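Local atomic coordinates of TRAP-T family transporter, DctP (Periplasmic binding) subunit (Sulfitobacter sp. NAS-14.1, PDB entry 4PF8), a protein that binds beta-D-galacturonate and, as the periplasmic solute-binding subunit of a TRAP transporter, probably delivers it to the membrane components for uptake. Residues E34-S39 against G270-A275. Residues are numbered along the deposited sequence; the frame is centred on the assembly and turned at random.
Sequences EDYPVS and GEREAA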
ATOM      1  N   GLU A  34       4.668   9.938  11.954  1.00 12.17           N
ATOM      2  CA  GLU A  34       3.967   9.579  13.173  1.00 13.24           C
ATOM      3  C   GLU A  34       2.490   9.956  13.114  1.00 12.46           C
ATOM      4  O   GLU A  34       1.639   9.204  13.605  1.00 14.60           O
ATOM      5  CB  GLU A  34       4.630  10.247  14.390  1.00 18.66           C
ATOM      6  CG  GLU A  34       4.076   9.755  15.715  1.00 27.56           C
ATOM      7  CD  GLU A  34       4.922  10.157  16.914  1.00 35.00           C
ATOM      8  OE1 GLU A  34       5.975  10.805  16.726  1.00 39.57           O
ATOM      9  OE2 GLU A  34       4.520   9.825  18.050  1.00 38.44           O
ATOM     10  N   ASP A  35       2.180  11.134  12.575  1.00 12.19           N
ATOM     11  CA  ASP A  35       0.785  11.562  12.525  1.00 12.86           C
ATOM     12  C   ASP A  35       0.161  11.125  11.191  1.00 11.68           C
ATOM     13  O   ASP A  35       0.132  11.874  10.209  1.00 12.71           O
ATOM     14  CB  ASP A  35       0.644  13.069  12.720  1.00 18.93           C
ATOM     15  CG  ASP A  35      -0.818  13.491  12.852  1.00 30.16           C
ATOM     16  OD1 ASP A  35      -1.693  12.599  12.940  1.00 23.58           O
ATOM     17  OD2 ASP A  35      -1.093  14.707  12.851  1.00 33.06           O
ATOM     18  N   TYR A  36      -0.339   9.897  11.175  1.00 13.34           N
ATOM     19  CA  TYR A  36      -0.834   9.250   9.948  1.00 10.50           C
ATOM     20  C   TYR A  36      -1.738   8.091  10.413  1.00 13.17           C
ATOM     21  O   TYR A  36      -1.485   7.497  11.453  1.00 12.30           O
ATOM     22  CB  TYR A  36       0.343   8.726   9.119  1.00 10.15           C
ATOM     23  CG  TYR A  36       0.002   8.412   7.680  1.00  8.19           C
ATOM     24  CD1 TYR A  36      -0.055   9.426   6.738  1.00 10.29           C
ATOM     25  CD2 TYR A  36      -0.226   7.114   7.261  1.00  8.65           C
ATOM     26  CE1 TYR A  36      -0.360   9.153   5.412  1.00  7.60           C
ATOM     27  CE2 TYR A  36      -0.541   6.829   5.930  1.00  7.89           C
ATOM     28  CZ  TYR A  36      -0.601   7.865   5.009  1.00  7.36           C
ATOM     29  OH  TYR A  36      -0.883   7.572   3.675  1.00  9.01           O
ATOM     30  N   PRO A  37      -2.790   7.746   9.661  1.00 12.00           N
ATOM     31  CA  PRO A  37      -3.759   6.744  10.162  1.00 12.55           C
ATOM     32  C   PRO A  37      -3.182   5.359  10.466  1.00 11.21           C
ATOM     33  O   PRO A  37      -3.539   4.716  11.466  1.00 11.49           O
ATOM     34  CB  PRO A  37      -4.781   6.650   9.021  1.00 10.76           C
ATOM     35  CG  PRO A  37      -4.752   8.016   8.427  1.00 11.91           C
ATOM     36  CD  PRO A  37      -3.310   8.468   8.484  1.00 12.87           C
ATOM     37  N   VAL A  38      -2.272   4.916   9.614  1.00  9.70           N
ATOM     38  CA  VAL A  38      -1.572   3.664   9.826  1.00  9.22           C
ATOM     39  C   VAL A  38      -0.848   3.701  11.168  1.00  9.98           C
ATOM     40  O   VAL A  38      -0.929   2.766  11.950  1.00 10.37           O
ATOM     41  CB  VAL A  38      -0.539   3.427   8.713  1.00  8.38           C
ATOM     42  CG1 VAL A  38       0.325   2.210   9.037  1.00  8.46           C
ATOM     43  CG2 VAL A  38      -1.236   3.273   7.355  1.00  9.84           C
ATOM     44  N   SER A  39      -0.125   4.787  11.412  1.00  8.47           N
ATOM     45  CA  SER A  39       0.637   4.954  12.641  1.00  9.08           C
ATOM     46  C   SER A  39      -0.237   4.847  13.885  1.00 10.64           C
ATOM     47  O   SER A  39       0.127   4.166  14.858  1.00 11.95           O
ATOM     48  CB  SER A  39       1.342   6.304  12.613  1.00 11.06           C
ATOM     49  OG  SER A  39       1.903   6.531  11.324  1.00 10.43           O
ATOM     50  N   GLY A 270     -10.690   7.516   6.374  1.00 14.10           N
ATOM     51  CA  GLY A 270     -11.699   8.341   5.716  1.00 17.78           C
ATOM     52  C   GLY A 270     -11.541   9.823   6.031  1.00 14.56           C
ATOM     53  O   GLY A 270     -11.524  10.689   5.138  1.00 15.79           O
ATOM     54  N   GLU A 271     -11.383  10.107   7.320  1.00 12.25           N
ATOM     55  CA  GLU A 271     -11.196  11.467   7.806  1.00 11.97           C
ATOM     56  C   GLU A 271      -9.923  12.099   7.216  1.00 10.55           C
ATOM     57  O   GLU A 271      -9.950  13.234   6.714  1.00 12.77           O
ATOM     58  CB  GLU A 271     -11.169  11.386   9.332  1.00 16.77           C
ATOM     59  CG  GLU A 271     -10.424  12.395  10.149  1.00 32.26           C
ATOM     60  CD  GLU A 271     -10.466  11.974  11.630  1.00 34.17           C
ATOM     61  OE1 GLU A 271      -9.425  11.987  12.331  1.00 35.55           O
ATOM     62  OE2 GLU A 271     -11.565  11.576  12.075  1.00 40.59           O
ATOM     63  N   ARG A 272      -8.814  11.360   7.237  1.00 10.81           N
ATOM     64  CA  ARG A 272      -7.558  11.865   6.717  1.00  8.81           C
ATOM     65  C   ARG A 272      -7.528  12.071   5.209  1.00  9.43           C
ATOM     66  O   ARG A 272      -6.915  13.026   4.727  1.00 10.30           O
ATOM     67  CB  ARG A 272      -6.396  10.928   7.130  1.00  8.39           C
ATOM     68  CG  ARG A 272      -5.020  11.413   6.737  1.00  9.59           C
ATOM     69  CD  ARG A 272      -4.724  12.780   7.299  1.00 13.45           C
ATOM     70  NE  ARG A 272      -3.435  13.261   6.832  1.00 12.79           N
ATOM     71  CZ  ARG A 272      -2.293  13.121   7.498  1.00 14.01           C
ATOM     72  NH1 ARG A 272      -1.169  13.574   6.958  1.00 13.85           N
ATOM     73  NH2 ARG A 272      -2.266  12.506   8.669  1.00 13.59           N
ATOM     74  N   GLU A 273      -8.176  11.204   4.457  1.00  8.39           N
ATOM     75  CA  GLU A 273      -8.210  11.381   3.010  1.00  9.66           C
ATOM     76  C   GLU A 273      -8.786  12.740   2.623  1.00  9.40           C
ATOM     77  O   GLU A 273      -8.182  13.479   1.834  1.00 11.54           O
ATOM     78  CB  GLU A 273      -8.958  10.225   2.348  1.00 13.98           C
ATOM     79  CG  GLU A 273      -8.635  10.049   0.859  1.00 21.12           C
ATOM     80  CD  GLU A 273      -8.487   8.577   0.471  1.00 29.10           C
ATOM     81  OE1 GLU A 273      -9.485   7.850   0.497  1.00 22.95           O
ATOM     82  OE2 GLU A 273      -7.367   8.141   0.136  1.00 37.64           O
ATOM     83  N   ALA A 274      -9.911  13.113   3.238  1.00  9.78           N
ATOM     84  CA  ALA A 274     -10.504  14.420   2.997  1.00  9.95           C
ATOM     85  C   ALA A 274      -9.626  15.556   3.510  1.00  9.78           C
ATOM     86  O   ALA A 274      -9.474  16.578   2.835  1.00 10.00           O
ATOM     87  CB  ALA A 274     -11.898  14.490   3.632  1.00 11.54           C
ATOM     88  N   ALA A 275      -9.049  15.386   4.696  1.00  9.71           N
ATOM     89  CA  ALA A 275      -8.230  16.432   5.296  1.00 10.06           C
ATOM     90  C   ALA A 275      -6.991  16.693   4.431  1.00  9.40           C
ATOM     91  O   ALA A 275      -6.595  17.844   4.224  1.00  9.87           O
ATOM     92  CB  ALA A 275      -7.824  16.042   6.695  1.00 11.04           C
TER
HETATM   93  O   HOH W   1       1.101  14.101   8.689  1.00 19.68           O
HETATM   94  O   HOH W   2      -3.922  11.417  10.688  1.00 26.17           O
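Arg272 reaches from the helix 248-282 to the loop just ahead of helix 37-52, where its guanidinium meets the backbone of Asp35 and its aliphatic part packs on Pro37. Arg272 NH2 donates a nearly straight hydrogen bond (169°) to Asp35 O at 2.9 Å; the oxygen lies in the guanidinium plane, but the donor stands above the plane of the carbonyl. Water 1 bridges the same oxygen to NH1, so Asp35 O receives two hydrogen bonds. Water 2 accepts from Arg272 NH2 at 2.8 Å and bonds weakly to Asp35 OD1; at 4.3 Å from Arg272 NH2, OD1 lies beyond a salt bridge, and its stronger partner is His40 NE2.

The arginine chain bends at chi2 (57°), so CB and CG lie against the proline ring while the guanidinium reaches the Asp35 carbonyl. The two side chains cross at about a right angle, with Pro37 CG 3.6 Å from Arg272 CB. Tyr36, the N-cap residue of helix 37-52, brings CD1 over one guanidinium face, 4.3 Å from Arg272 NH2, while Pro37 CD lies over one face of the phenol ring, displaced toward its rim.

A salt bridge from NH1 to Glu213 and a hydrogen bond between NE and Ser276 OG further fix the guanidinium. Tyr36 stacks on the ligand-pocket residue His32 and is hydrogen-bonded through OH to Ser211 OG, another pocket residue. The contact thus joins the start of helix 37-52, beside the galacturonate site, to the long helix 248-282 and, through Glu213 and Ser211, to helix 209-214.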